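Side-chain contacts in transcriptional regulator nlh2 (Aquifex aeolicus, PDB 4G3V), which probably controls transcription as a GAF-regulated sigma-54 activator, represented here by its GAF domain in an inactive state: residues Lys34-Tyr39 with Gln147-Ile152; Leu40-Ser45 with Glu143-Thr148; Asn13-Ile18 with Gly153-Met158. One frame throughout, in Å; residues are numbered along the deposited sequence.

Contact 1 (Lys34-Tyr39 with Gln147-Ile152)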
ATOM      1  N   LYS A  34      15.500   2.649  -6.331  1.00 27.15           N
ATOM      2  CA  LYS A  34      16.307   1.604  -6.937  0.57 28.32           C
ATOM      3  C   LYS A  34      15.477   0.346  -7.185  1.00 28.96           C
ATOM      4  O   LYS A  34      15.596  -0.289  -8.236  1.00 30.80           O
ATOM      5  CB  LYS A  34      17.508   1.277  -6.048  0.57 30.22           C
ATOM      6  CG  LYS A  34      18.457   0.259  -6.637  0.57 34.47           C
ATOM      7  CD  LYS A  34      19.569  -0.083  -5.652  0.57 37.94           C
ATOM      8  CE  LYS A  34      20.374   1.139  -5.257  0.57 41.53           C
ATOM      9  NZ  LYS A  34      21.415   0.809  -4.246  0.57 43.64           N
ATOM     10  N   VAL A  35      14.630  -0.021  -6.228  1.00 28.03           N
ATOM     11  CA  VAL A  35      13.809  -1.214  -6.436  1.00 30.89           C
ATOM     12  C   VAL A  35      12.683  -0.946  -7.449  1.00 29.62           C
ATOM     13  O   VAL A  35      12.261  -1.854  -8.164  1.00 33.91           O
ATOM     14  CB  VAL A  35      13.299  -1.881  -5.112  1.00 34.33           C
ATOM     15  CG1 VAL A  35      14.488  -2.334  -4.254  1.00 32.56           C
ATOM     16  CG2 VAL A  35      12.422  -0.980  -4.326  1.00 35.04           C
ATOM     17  N   LEU A  36      12.208   0.291  -7.550  1.00 28.57           N
ATOM     18  CA  LEU A  36      11.245   0.604  -8.612  1.00 28.05           C
ATOM     19  C   LEU A  36      11.879   0.355  -9.973  1.00 30.57           C
ATOM     20  O   LEU A  36      11.232  -0.115 -10.913  1.00 32.27           O
ATOM     21  CB  LEU A  36      10.779   2.049  -8.516  1.00 31.22           C
ATOM     22  CG  LEU A  36       9.696   2.269  -7.468  1.00 33.66           C
ATOM     23  CD1 LEU A  36       9.303   3.732  -7.396  1.00 35.57           C
ATOM     24  CD2 LEU A  36       8.490   1.412  -7.809  1.00 35.28           C
ATOM     25  N   TYR A  37      13.156   0.672 -10.081  1.00 32.75           N
ATOM     26  CA  TYR A  37      13.880   0.371 -11.303  1.00 35.31           C
ATOM     27  C   TYR A  37      14.073  -1.139 -11.480  1.00 36.26           C
ATOM     28  O   TYR A  37      13.757  -1.700 -12.525  1.00 37.40           O
ATOM     29  CB  TYR A  37      15.231   1.069 -11.286  1.00 42.03           C
ATOM     30  CG  TYR A  37      16.132   0.608 -12.387  1.00 46.92           C
ATOM     31  CD1 TYR A  37      15.970   1.077 -13.676  1.00 51.18           C
ATOM     32  CD2 TYR A  37      17.149  -0.296 -12.138  1.00 49.53           C
ATOM     33  CE1 TYR A  37      16.802   0.655 -14.691  1.00 53.94           C
ATOM     34  CE2 TYR A  37      17.979  -0.721 -13.141  1.00 53.62           C
ATOM     35  CZ  TYR A  37      17.805  -0.243 -14.408  1.00 55.34           C
ATOM     36  OH  TYR A  37      18.644  -0.684 -15.388  1.00 60.00           O
ATOM     37  N   SER A  38      14.588  -1.804 -10.457  1.00 37.12           N
ATOM     38  CA  SER A  38      14.936  -3.214 -10.597  1.00 39.95           C
ATOM     39  C   SER A  38      13.702  -4.126 -10.740  1.00 40.70           C
ATOM     40  O   SER A  38      13.733  -5.091 -11.498  1.00 43.79           O
ATOM     41  CB  SER A  38      15.818  -3.657  -9.425  1.00 39.38           C
ATOM     42  OG  SER A  38      15.069  -3.719  -8.224  1.00 41.51           O
ATOM     43  N   TYR A  39      12.622  -3.823 -10.023  1.00 36.02           N
ATOM     44  CA  TYR A  39      11.407  -4.627 -10.109  1.00 35.00           C
ATOM     45  C   TYR A  39      10.485  -4.205 -11.260  1.00 34.62           C
ATOM     46  O   TYR A  39       9.933  -5.066 -11.962  1.00 36.68           O
ATOM     47  CB  TYR A  39      10.610  -4.568  -8.801  1.00 36.14           C
ATOM     48  CG  TYR A  39      11.164  -5.411  -7.666  1.00 35.84           C
ATOM     49  CD1 TYR A  39      12.340  -5.054  -7.012  1.00 36.44           C
ATOM     50  CD2 TYR A  39      10.491  -6.551  -7.225  1.00 35.76           C
ATOM     51  CE1 TYR A  39      12.836  -5.811  -5.965  1.00 37.34           C
ATOM     52  CE2 TYR A  39      10.980  -7.312  -6.173  1.00 37.85           C
ATOM     53  CZ  TYR A  39      12.153  -6.938  -5.550  1.00 39.34           C
ATOM     54  OH  TYR A  39      12.662  -7.700  -4.505  1.00 39.63           O
ATOM     55  N   GLN A 147      -2.034   2.624  -9.899  1.00 31.60           N
ATOM     56  CA  GLN A 147      -2.516   2.195  -8.582  1.00 31.83           C
ATOM     57  C   GLN A 147      -1.319   1.849  -7.700  1.00 30.79           C
ATOM     58  O   GLN A 147      -1.264   2.198  -6.509  1.00 28.62           O
ATOM     59  CB  GLN A 147      -3.469   0.992  -8.703  1.00 36.84           C
ATOM     60  CG  GLN A 147      -4.189   0.624  -7.386  1.00 39.66           C
ATOM     61  CD  GLN A 147      -5.293  -0.438  -7.553  1.00 42.49           C
ATOM     62  OE1 GLN A 147      -5.450  -1.028  -8.623  1.00 45.18           O
ATOM     63  NE2 GLN A 147      -6.068  -0.668  -6.487  1.00 40.84           N
ATOM     64  N   THR A 148      -0.346   1.174  -8.289  1.00 27.66           N
ATOM     65  CA  THR A 148       0.830   0.763  -7.538  1.00 28.34           C
ATOM     66  C   THR A 148       1.700   1.952  -7.111  1.00 24.71           C
ATOM     67  O   THR A 148       2.198   1.992  -5.985  1.00 25.32           O
ATOM     68  CB  THR A 148       1.648  -0.245  -8.335  1.00 29.10           C
ATOM     69  OG1 THR A 148       0.906  -1.463  -8.428  1.00 30.86           O
ATOM     70  CG2 THR A 148       2.960  -0.527  -7.652  1.00 29.73           C
ATOM     71  N   ILE A 149       1.873   2.942  -7.979  1.00 24.79           N
ATOM     72  CA  ILE A 149       2.614   4.130  -7.573  1.00 26.00           C
ATOM     73  C   ILE A 149       1.867   4.839  -6.433  1.00 26.07           C
ATOM     74  O   ILE A 149       2.482   5.351  -5.482  1.00 25.27           O
ATOM     75  CB  ILE A 149       2.877   5.069  -8.765  1.00 26.32           C
ATOM     76  CG1 ILE A 149       3.697   4.332  -9.829  1.00 29.48           C
ATOM     77  CG2 ILE A 149       3.599   6.354  -8.306  1.00 26.89           C
ATOM     78  CD1 ILE A 149       5.036   3.839  -9.345  1.00 30.38           C
ATOM     79  N   ASN A 150       0.539   4.874  -6.507  1.00 24.27           N
ATOM     80  CA  ASN A 150      -0.217   5.472  -5.414  1.00 26.48           C
ATOM     81  C   ASN A 150       0.030   4.737  -4.094  1.00 25.53           C
ATOM     82  O   ASN A 150       0.166   5.364  -3.041  1.00 23.21           O
ATOM     83  CB  ASN A 150      -1.704   5.508  -5.703  1.00 28.68           C
ATOM     84  CG  ASN A 150      -2.478   6.240  -4.604  1.00 34.96           C
ATOM     85  OD1 ASN A 150      -2.349   7.459  -4.452  1.00 39.16           O
ATOM     86  ND2 ASN A 150      -3.247   5.497  -3.813  1.00 34.45           N
ATOM     87  N   VAL A 151       0.087   3.411  -4.154  1.00 26.07           N
ATOM     88  CA  VAL A 151       0.373   2.614  -2.968  1.00 25.31           C
ATOM     89  C   VAL A 151       1.741   2.989  -2.412  1.00 24.72           C
ATOM     90  O   VAL A 151       1.903   3.161  -1.208  1.00 24.89           O
ATOM     91  CB  VAL A 151       0.349   1.111  -3.270  1.00 25.93           C
ATOM     92  CG1 VAL A 151       1.007   0.327  -2.137  1.00 25.07           C
ATOM     93  CG2 VAL A 151      -1.086   0.637  -3.494  1.00 27.19           C
ATOM     94  N   ILE A 152       2.721   3.162  -3.296  1.00 23.46           N
ATOM     95  CA  ILE A 152       4.067   3.499  -2.840  1.00 23.63           C
ATOM     96  C   ILE A 152       4.089   4.883  -2.179  1.00 22.07           C
ATOM     97  O   ILE A 152       4.754   5.080  -1.170  1.00 22.40           O
ATOM     98  CB  ILE A 152       5.077   3.362  -3.971  1.00 23.36           C
ATOM     99  CG1 ILE A 152       5.196   1.864  -4.321  1.00 25.92           C
ATOM    100  CG2 ILE A 152       6.449   3.931  -3.555  1.00 24.05           C
ATOM    101  CD1 ILE A 152       5.960   1.586  -5.538  1.00 30.03           C
TER
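L36 of helix 25-40 and I152 of helix 139-162 meet in the helical layer that packs against one face of the antiparallel GAF-domain sheet. The 34-39 and 147-152 segments run in roughly opposite directions. Their backbones come closest at L36 and I149, whose CA atoms lie 9.4 Å apart, so the bridge is made by side chains. L36 offers the same branch, CD2, to both isoleucines of 147-152. Along that segment, I149 is the first to reach across. Its CB does not point straight at the other helix, yet its CD1 extends to within 4.5 Å of L36 CD2, a loose contact. I149 also packs on I116 and A118 of strand 113-122. N150 and V151 come next and face the second subunit, where N150 ND2 bonds to N13 OD1 of that subunit. The helix then brings round I152, which points toward helix 25-40. Its chain is extended at the outer bond (chi2 170°), which carries CD1 out from its own helix. L36 and I152 both also lie on I130 of strand 125-135, on the sheet side. No hydrogen bond crosses between the segments; the join is wholly apolar. The closing methyls approach tip to tip and tightly: L36 CD2 is 3.4 Å from I152 CD1.

Contact 2 (Leu40-Ser45 with Glu143-Thr148)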
ATOM      1  N   LEU A  40      10.310  -2.897 -11.461  1.00 34.06           N
ATOM      2  CA  LEU A  40       9.269  -2.409 -12.377  1.00 34.00           C
ATOM      3  C   LEU A  40       9.759  -1.619 -13.588  1.00 36.49           C
ATOM      4  O   LEU A  40       8.936  -1.139 -14.375  1.00 38.58           O
ATOM      5  CB  LEU A  40       8.260  -1.539 -11.616  1.00 34.73           C
ATOM      6  CG  LEU A  40       7.483  -2.246 -10.510  1.00 37.87           C
ATOM      7  CD1 LEU A  40       6.438  -1.315  -9.940  1.00 36.96           C
ATOM      8  CD2 LEU A  40       6.836  -3.526 -11.036  1.00 40.25           C
ATOM      9  N   GLY A  41      11.073  -1.458 -13.730  1.00 36.81           N
ATOM     10  CA  GLY A  41      11.650  -0.841 -14.915  1.00 41.37           C
ATOM     11  C   GLY A  41      11.502   0.668 -14.975  1.00 41.99           C
ATOM     12  O   GLY A  41      11.513   1.268 -16.058  1.00 46.21           O
ATOM     13  N   VAL A  42      11.359   1.294 -13.819  1.00 36.89           N
ATOM     14  CA  VAL A  42      11.208   2.744 -13.762  1.00 37.61           C
ATOM     15  C   VAL A  42      12.580   3.385 -13.789  1.00 38.64           C
ATOM     16  O   VAL A  42      13.288   3.384 -12.786  1.00 38.13           O
ATOM     17  CB  VAL A  42      10.466   3.178 -12.493  1.00 34.57           C
ATOM     18  CG1 VAL A  42      10.455   4.693 -12.372  1.00 33.71           C
ATOM     19  CG2 VAL A  42       9.058   2.618 -12.499  1.00 33.80           C
ATOM     20  N   GLU A  43      12.950   3.943 -14.938  1.00 39.70           N
ATOM     21  CA  GLU A  43      14.321   4.393 -15.153  1.00 43.34           C
ATOM     22  C   GLU A  43      14.602   5.812 -14.650  1.00 40.60           C
ATOM     23  O   GLU A  43      15.746   6.149 -14.377  1.00 39.69           O
ATOM     24  CB  GLU A  43      14.683   4.251 -16.641  1.00 50.65           C
ATOM     25  CG  GLU A  43      14.843   2.783 -17.086  1.00 56.87           C
ATOM     26  CD  GLU A  43      14.470   2.543 -18.547  1.00 65.59           C
ATOM     27  OE1 GLU A  43      13.259   2.460 -18.844  1.00 71.82           O
ATOM     28  OE2 GLU A  43      15.376   2.427 -19.400  1.00 66.37           O
ATOM     29  N   HIS A  44      13.568   6.637 -14.524  1.00 37.21           N
ATOM     30  CA  HIS A  44      13.724   8.000 -14.032  1.00 35.36           C
ATOM     31  C   HIS A  44      12.665   8.299 -12.979  1.00 32.03           C
ATOM     32  O   HIS A  44      11.475   8.083 -13.210  1.00 32.15           O
ATOM     33  CB  HIS A  44      13.584   9.010 -15.177  1.00 36.68           C
ATOM     34  CG  HIS A  44      14.422   8.685 -16.381  1.00 39.48           C
ATOM     35  ND1 HIS A  44      15.748   9.023 -16.474  1.00 42.63           N
ATOM     36  CD2 HIS A  44      14.109   8.051 -17.538  1.00 43.34           C
ATOM     37  CE1 HIS A  44      16.229   8.620 -17.643  1.00 44.93           C
ATOM     38  NE2 HIS A  44      15.252   8.031 -18.307  1.00 45.49           N
ATOM     39  N   SER A  45      13.080   8.824 -11.837  1.00 29.62           N
ATOM     40  CA  SER A  45      12.133   9.059 -10.756  1.00 29.71           C
ATOM     41  C   SER A  45      12.714   9.986  -9.722  1.00 29.61           C
ATOM     42  O   SER A  45      13.933  10.152  -9.639  1.00 29.81           O
ATOM     43  CB  SER A  45      11.768   7.736 -10.064  1.00 30.21           C
ATOM     44  OG  SER A  45      12.919   7.139  -9.489  1.00 29.04           O
ATOM     45  N   GLU A 143      -3.053   2.780 -16.435  1.00 58.93           N
ATOM     46  CA  GLU A 143      -3.993   2.948 -15.331  1.00 63.17           C
ATOM     47  C   GLU A 143      -3.728   1.945 -14.211  1.00 60.23           C
ATOM     48  O   GLU A 143      -3.816   2.281 -13.029  1.00 59.16           O
ATOM     49  CB  GLU A 143      -5.438   2.825 -15.825  1.00 70.32           C
ATOM     50  CG  GLU A 143      -5.903   4.007 -16.679  1.00 76.41           C
ATOM     51  CD  GLU A 143      -7.333   3.844 -17.194  1.00 82.07           C
ATOM     52  OE1 GLU A 143      -8.108   3.075 -16.580  1.00 82.84           O
ATOM     53  OE2 GLU A 143      -7.679   4.483 -18.216  1.00 84.49           O
ATOM     54  N   ASN A 144      -3.389   0.716 -14.578  1.00 59.87           N
ATOM     55  CA  ASN A 144      -3.072  -0.295 -13.581  1.00 61.12           C
ATOM     56  C   ASN A 144      -1.808   0.065 -12.809  1.00 56.95           C
ATOM     57  O   ASN A 144      -1.739  -0.077 -11.586  1.00 58.97           O
ATOM     58  CB  ASN A 144      -2.904  -1.662 -14.241  1.00 67.94           C
ATOM     59  CG  ASN A 144      -2.502  -2.742 -13.252  1.00 72.87           C
ATOM     60  OD1 ASN A 144      -3.308  -3.173 -12.422  1.00 75.44           O
ATOM     61  ND2 ASN A 144      -1.252  -3.192 -13.342  1.00 75.00           N
ATOM     62  N   PHE A 145      -0.806   0.547 -13.534  1.00 49.54           N
ATOM     63  CA  PHE A 145       0.466   0.889 -12.933  1.00 42.69           C
ATOM     64  C   PHE A 145       0.292   2.044 -11.950  1.00 40.11           C
ATOM     65  O   PHE A 145       0.938   2.090 -10.890  1.00 39.23           O
ATOM     66  CB  PHE A 145       1.453   1.273 -14.028  1.00 41.69           C
ATOM     67  CG  PHE A 145       2.880   1.179 -13.611  1.00 39.64           C
ATOM     68  CD1 PHE A 145       3.545  -0.026 -13.672  1.00 43.39           C
ATOM     69  CD2 PHE A 145       3.562   2.292 -13.181  1.00 38.78           C
ATOM     70  CE1 PHE A 145       4.869  -0.115 -13.298  1.00 44.58           C
ATOM     71  CE2 PHE A 145       4.881   2.214 -12.799  1.00 39.74           C
ATOM     72  CZ  PHE A 145       5.536   1.013 -12.853  1.00 43.34           C
ATOM     73  N   TYR A 146      -0.600   2.970 -12.284  1.00 36.66           N
ATOM     74  CA  TYR A 146      -0.834   4.110 -11.428  1.00 36.41           C
ATOM     75  C   TYR A 146      -1.224   3.671 -10.018  1.00 32.82           C
ATOM     76  O   TYR A 146      -0.800   4.284  -9.044  1.00 35.76           O
ATOM     77  CB  TYR A 146      -1.920   5.043 -11.994  1.00 40.09           C
ATOM     78  CG  TYR A 146      -2.723   5.666 -10.890  1.00 49.29           C
ATOM     79  CD1 TYR A 146      -2.130   6.548  -9.993  1.00 53.06           C
ATOM     80  CD2 TYR A 146      -4.060   5.341 -10.707  1.00 52.40           C
ATOM     81  CE1 TYR A 146      -2.855   7.102  -8.945  1.00 55.74           C
ATOM     82  CE2 TYR A 146      -4.788   5.885  -9.670  1.00 57.10           C
ATOM     83  CZ  TYR A 146      -4.182   6.765  -8.790  1.00 58.99           C
ATOM     84  OH  TYR A 146      -4.911   7.318  -7.758  1.00 62.39           O
ATOM     85  N   GLN A 147      -2.034   2.624  -9.899  1.00 31.60           N
ATOM     86  CA  GLN A 147      -2.516   2.195  -8.582  1.00 31.83           C
ATOM     87  C   GLN A 147      -1.319   1.849  -7.700  1.00 30.79           C
ATOM     88  O   GLN A 147      -1.264   2.198  -6.509  1.00 28.62           O
ATOM     89  CB  GLN A 147      -3.469   0.992  -8.703  1.00 36.84           C
ATOM     90  CG  GLN A 147      -4.189   0.624  -7.386  1.00 39.66           C
ATOM     91  CD  GLN A 147      -5.293  -0.438  -7.553  1.00 42.49           C
ATOM     92  OE1 GLN A 147      -5.450  -1.028  -8.623  1.00 45.18           O
ATOM     93  NE2 GLN A 147      -6.068  -0.668  -6.487  1.00 40.84           N
ATOM     94  N   THR A 148      -0.346   1.174  -8.289  1.00 27.66           N
ATOM     95  CA  THR A 148       0.830   0.763  -7.538  1.00 28.34           C
ATOM     96  C   THR A 148       1.700   1.952  -7.111  1.00 24.71           C
ATOM     97  O   THR A 148       2.198   1.992  -5.985  1.00 25.32           O
ATOM     98  CB  THR A 148       1.648  -0.245  -8.335  1.00 29.10           C
ATOM     99  OG1 THR A 148       0.906  -1.463  -8.428  1.00 30.86           O
ATOM    100  CG2 THR A 148       2.960  -0.527  -7.652  1.00 29.73           C
TER
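F145 of helix 139-162 abuts L40 and V42 with the outer end of its ring, at the turn that leads from helix 25-40 into strand 44-51 of the GAF sheet. L40 CD1 lies 3.8 Å from F145 CZ, and L40 CB is 3.9 Å from the same F145 CZ. L40 and F145 thus lie alongside each other, pointing opposite ways, with L40 CB and CD1 both along the CZ and CE1 end of the ring. V42 comes in at the ring edge, near its plane, with CG2 3.9 Å from F145 CZ. L40 CD1 also reaches T148 CG2, at 4.2 Å. F145 has CG opposite its backbone N (chi1 -160°), which sends the ring out toward the turn. Further out, F136 meets the ring edge-to-face, and I132 and K134 of strand 125-135 pack on it. G41 ends the helix with a positive phi of 76°. The bond from K134 NZ to L40 O helps hold the turn in place. With an alanine here in place of F145, a gap would probably open beside L40 and V42, and F136 would lose its edge-to-face partner. No hydrogen bond crosses between the segments, so shape fit and the burial of carbon join them.

Contact 3 (Asn13-Ile18 with Gly153-Met158)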
ATOM      1  N   ASN A  13       5.979  -5.417  -1.023  1.00 23.05           N
ATOM      2  CA  ASN A  13       6.548  -6.103   0.150  1.00 24.71           C
ATOM      3  C   ASN A  13       7.989  -5.669   0.423  1.00 21.44           C
ATOM      4  O   ASN A  13       8.375  -5.439   1.566  1.00 22.70           O
ATOM      5  CB  ASN A  13       6.515  -7.629  -0.019  1.00 26.01           C
ATOM      6  CG  ASN A  13       5.113  -8.179  -0.109  1.00 27.11           C
ATOM      7  OD1 ASN A  13       4.156  -7.544   0.327  1.00 26.28           O
ATOM      8  ND2 ASN A  13       4.985  -9.377  -0.677  1.00 28.61           N
ATOM      9  N   GLU A  14       8.784  -5.551  -0.635  1.00 22.82           N
ATOM     10  CA  GLU A  14      10.201  -5.194  -0.503  1.00 23.98           C
ATOM     11  C   GLU A  14      10.362  -3.761   0.009  1.00 20.92           C
ATOM     12  O   GLU A  14      11.179  -3.491   0.878  1.00 23.54           O
ATOM     13  CB  GLU A  14      10.900  -5.364  -1.851  1.00 26.46           C
ATOM     14  CG  GLU A  14      12.361  -4.908  -1.888  1.00 30.46           C
ATOM     15  CD  GLU A  14      13.310  -5.740  -1.045  1.00 35.13           C
ATOM     16  OE1 GLU A  14      12.880  -6.691  -0.354  1.00 35.17           O
ATOM     17  OE2 GLU A  14      14.517  -5.429  -1.092  1.00 36.95           O
ATOM     18  N   ILE A  15       9.557  -2.841  -0.523  1.00 20.77           N
ATOM     19  CA  ILE A  15       9.587  -1.457  -0.077  1.00 21.34           C
ATOM     20  C   ILE A  15       9.215  -1.352   1.397  1.00 21.89           C
ATOM     21  O   ILE A  15       9.844  -0.606   2.140  1.00 21.47           O
ATOM     22  CB  ILE A  15       8.686  -0.567  -0.976  1.00 22.24           C
ATOM     23  CG1 ILE A  15       9.367  -0.396  -2.351  1.00 23.43           C
ATOM     24  CG2 ILE A  15       8.447   0.791  -0.343  1.00 22.18           C
ATOM     25  CD1 ILE A  15       8.487   0.247  -3.428  1.00 24.75           C
ATOM     26  N   THR A  16       8.222  -2.125   1.840  1.00 22.90           N
ATOM     27  CA  THR A  16       7.831  -2.087   3.249  1.00 22.93           C
ATOM     28  C   THR A  16       8.969  -2.587   4.137  1.00 21.98           C
ATOM     29  O   THR A  16       9.225  -2.041   5.211  1.00 22.28           O
ATOM     30  CB  THR A  16       6.547  -2.910   3.475  1.00 23.35           C
ATOM     31  OG1 THR A  16       5.501  -2.360   2.668  1.00 23.28           O
ATOM     32  CG2 THR A  16       6.098  -2.905   4.917  1.00 25.61           C
ATOM     33  N   LYS A  17       9.657  -3.616   3.672  1.00 22.42           N
ATOM     34  CA  LYS A  17      10.819  -4.152   4.377  1.00 23.68           C
ATOM     35  C   LYS A  17      11.920  -3.096   4.515  1.00 22.94           C
ATOM     36  O   LYS A  17      12.482  -2.916   5.595  1.00 24.62           O
ATOM     37  CB  LYS A  17      11.349  -5.373   3.638  1.00 23.69           C
ATOM     38  CG  LYS A  17      12.535  -6.036   4.311  1.00 26.62           C
ATOM     39  CD  LYS A  17      12.906  -7.352   3.605  1.00 29.83           C
ATOM     40  CE  LYS A  17      14.143  -7.980   4.219  1.00 37.04           C
ATOM     41  NZ  LYS A  17      14.598  -9.200   3.476  1.00 40.46           N
ATOM     42  N   ILE A  18      12.222  -2.392   3.427  1.00 23.47           N
ATOM     43  CA  ILE A  18      13.215  -1.315   3.459  1.00 25.13           C
ATOM     44  C   ILE A  18      12.802  -0.202   4.427  1.00 24.41           C
ATOM     45  O   ILE A  18      13.594   0.239   5.270  1.00 25.04           O
ATOM     46  CB  ILE A  18      13.400  -0.711   2.064  1.00 26.09           C
ATOM     47  CG1 ILE A  18      14.059  -1.724   1.126  1.00 26.04           C
ATOM     48  CG2 ILE A  18      14.219   0.577   2.126  1.00 27.52           C
ATOM     49  CD1 ILE A  18      13.854  -1.397  -0.336  1.00 27.42           C
ATOM     50  N   GLY A 153       3.309   5.823  -2.696  1.00 22.14           N
ATOM     51  CA  GLY A 153       3.199   7.127  -2.063  1.00 21.82           C
ATOM     52  C   GLY A 153       2.658   7.027  -0.644  1.00 21.96           C
ATOM     53  O   GLY A 153       3.101   7.734   0.266  1.00 22.36           O
ATOM     54  N   ASN A 154       1.704   6.131  -0.444  1.00 21.27           N
ATOM     55  CA  ASN A 154       1.164   5.878   0.885  1.00 22.78           C
ATOM     56  C   ASN A 154       2.173   5.221   1.844  1.00 23.65           C
ATOM     57  O   ASN A 154       2.261   5.594   3.024  1.00 22.74           O
ATOM     58  CB  ASN A 154      -0.092   5.036   0.776  1.00 23.33           C
ATOM     59  CG  ASN A 154      -1.309   5.873   0.375  1.00 28.26           C
ATOM     60  OD1 ASN A 154      -1.878   6.563   1.200  1.00 31.89           O
ATOM     61  ND2 ASN A 154      -1.683   5.828  -0.888  1.00 29.01           N
ATOM     62  N   LEU A 155       2.927   4.244   1.342  1.00 22.18           N
ATOM     63  CA  LEU A 155       3.986   3.643   2.141  1.00 23.97           C
ATOM     64  C   LEU A 155       4.970   4.721   2.543  1.00 21.74           C
ATOM     65  O   LEU A 155       5.476   4.740   3.674  1.00 22.12           O
ATOM     66  CB  LEU A 155       4.699   2.543   1.367  1.00 23.39           C
ATOM     67  CG  LEU A 155       3.876   1.305   1.018  1.00 24.93           C
ATOM     68  CD1 LEU A 155       4.695   0.376   0.146  1.00 25.50           C
ATOM     69  CD2 LEU A 155       3.404   0.586   2.261  1.00 25.77           C
ATOM     70  N   LEU A 156       5.265   5.622   1.618  1.00 23.44           N
ATOM     71  CA  LEU A 156       6.185   6.705   1.932  1.00 23.04           C
ATOM     72  C   LEU A 156       5.580   7.670   2.974  1.00 22.11           C
ATOM     73  O   LEU A 156       6.294   8.216   3.816  1.00 25.03           O
ATOM     74  CB  LEU A 156       6.584   7.450   0.651  1.00 21.33           C
ATOM     75  CG  LEU A 156       7.559   6.669  -0.238  1.00 21.47           C
ATOM     76  CD1 LEU A 156       7.668   7.273  -1.632  1.00 22.04           C
ATOM     77  CD2 LEU A 156       8.968   6.614   0.415  1.00 23.90           C
ATOM     78  N   GLY A 157       4.270   7.888   2.914  1.00 20.85           N
ATOM     79  CA  GLY A 157       3.601   8.710   3.915  1.00 23.63           C
ATOM     80  C   GLY A 157       3.812   8.131   5.310  1.00 23.84           C
ATOM     81  O   GLY A 157       4.113   8.841   6.258  1.00 24.05           O
ATOM     82  N   MET A 158       3.663   6.816   5.440  1.00 23.96           N
ATOM     83  CA  MET A 158       3.894   6.131   6.709  0.78 23.60           C
ATOM     84  C   MET A 158       5.339   6.353   7.145  1.00 24.29           C
ATOM     85  O   MET A 158       5.617   6.622   8.306  1.00 26.37           O
ATOM     86  CB  MET A 158       3.640   4.627   6.581  0.78 24.01           C
ATOM     87  CG  MET A 158       2.202   4.221   6.270  0.78 26.37           C
ATOM     88  SD  MET A 158       1.040   4.499   7.609  0.78 30.61           S
ATOM     89  CE  MET A 158       1.760   3.553   8.941  0.78 28.33           C
TER
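L155 of helix 139-162 sets its two methyls against I15 and T16 of helix 4-19. In this part of the GAF-domain structure helix 4-19 packs on helix 139-162, which itself lies on the sheet. The backbones are close here, with T16 CA and L155 CA 7.0 Å apart. L155 points toward the other helix, and the fork of CD1 and CD2 lies against I15 and T16. The two branches do different work. CD1 of L155 touches I15 CG2 at 3.8 Å and T16 OG1 also at 3.8 Å. CD2 of L155 meets T16 OG1 alone, at 3.6 Å. I15 uses its short branch for this contact. With CG1 beside the backbone N (chi1 -72°), CG2 takes the position opposite that N and faces L155, at an oblique angle to it. The longer arm has other partners: CG1 packs on V35 of helix 25-40, and CD1 on I152. T16 crosses L155 at about a right angle. Its chi1 of -60° places OG1 beside its own backbone N, where the hydroxyl bonds to V12 O one turn back. The second subunit covers the flank: M158 of that subunit packs on both T16 and L155, and T16 OG1 has a weak hydrogen bond with N154 OD1 of that subunit. Both segments thus touch the second subunit, consistent with helices 4-19 and 139-162 lining the dimer interface. Toward L155 the T16 hydroxyl makes van der Waals contact, not a hydrogen bond. Its main bond is the one to V12 O within its own helix, so a buried hydroxyl can sit against leucine methyls.

Overall arrangement
All three contacts use helix 139-162, and successive parts of it meet different partners. Contacts 1 and 2 are neighbours, with centres 6 Å apart. They share Q147 and T148, and a probable hydrogen bond from V42 N to L36 O, 3.2 Å long, ties their first segments together. Contact 3 lies 9 Å from contact 1, centre to centre. I15 CD1 sits 3.6 Å from I152 CD1, so the apolar layer runs on from one to the other. Contacts 2 and 3 are 15 Å apart between centres and do not touch. Each contact has residues that meet the second subunit, so the intrachain helix packing and the dimer interface share one helix.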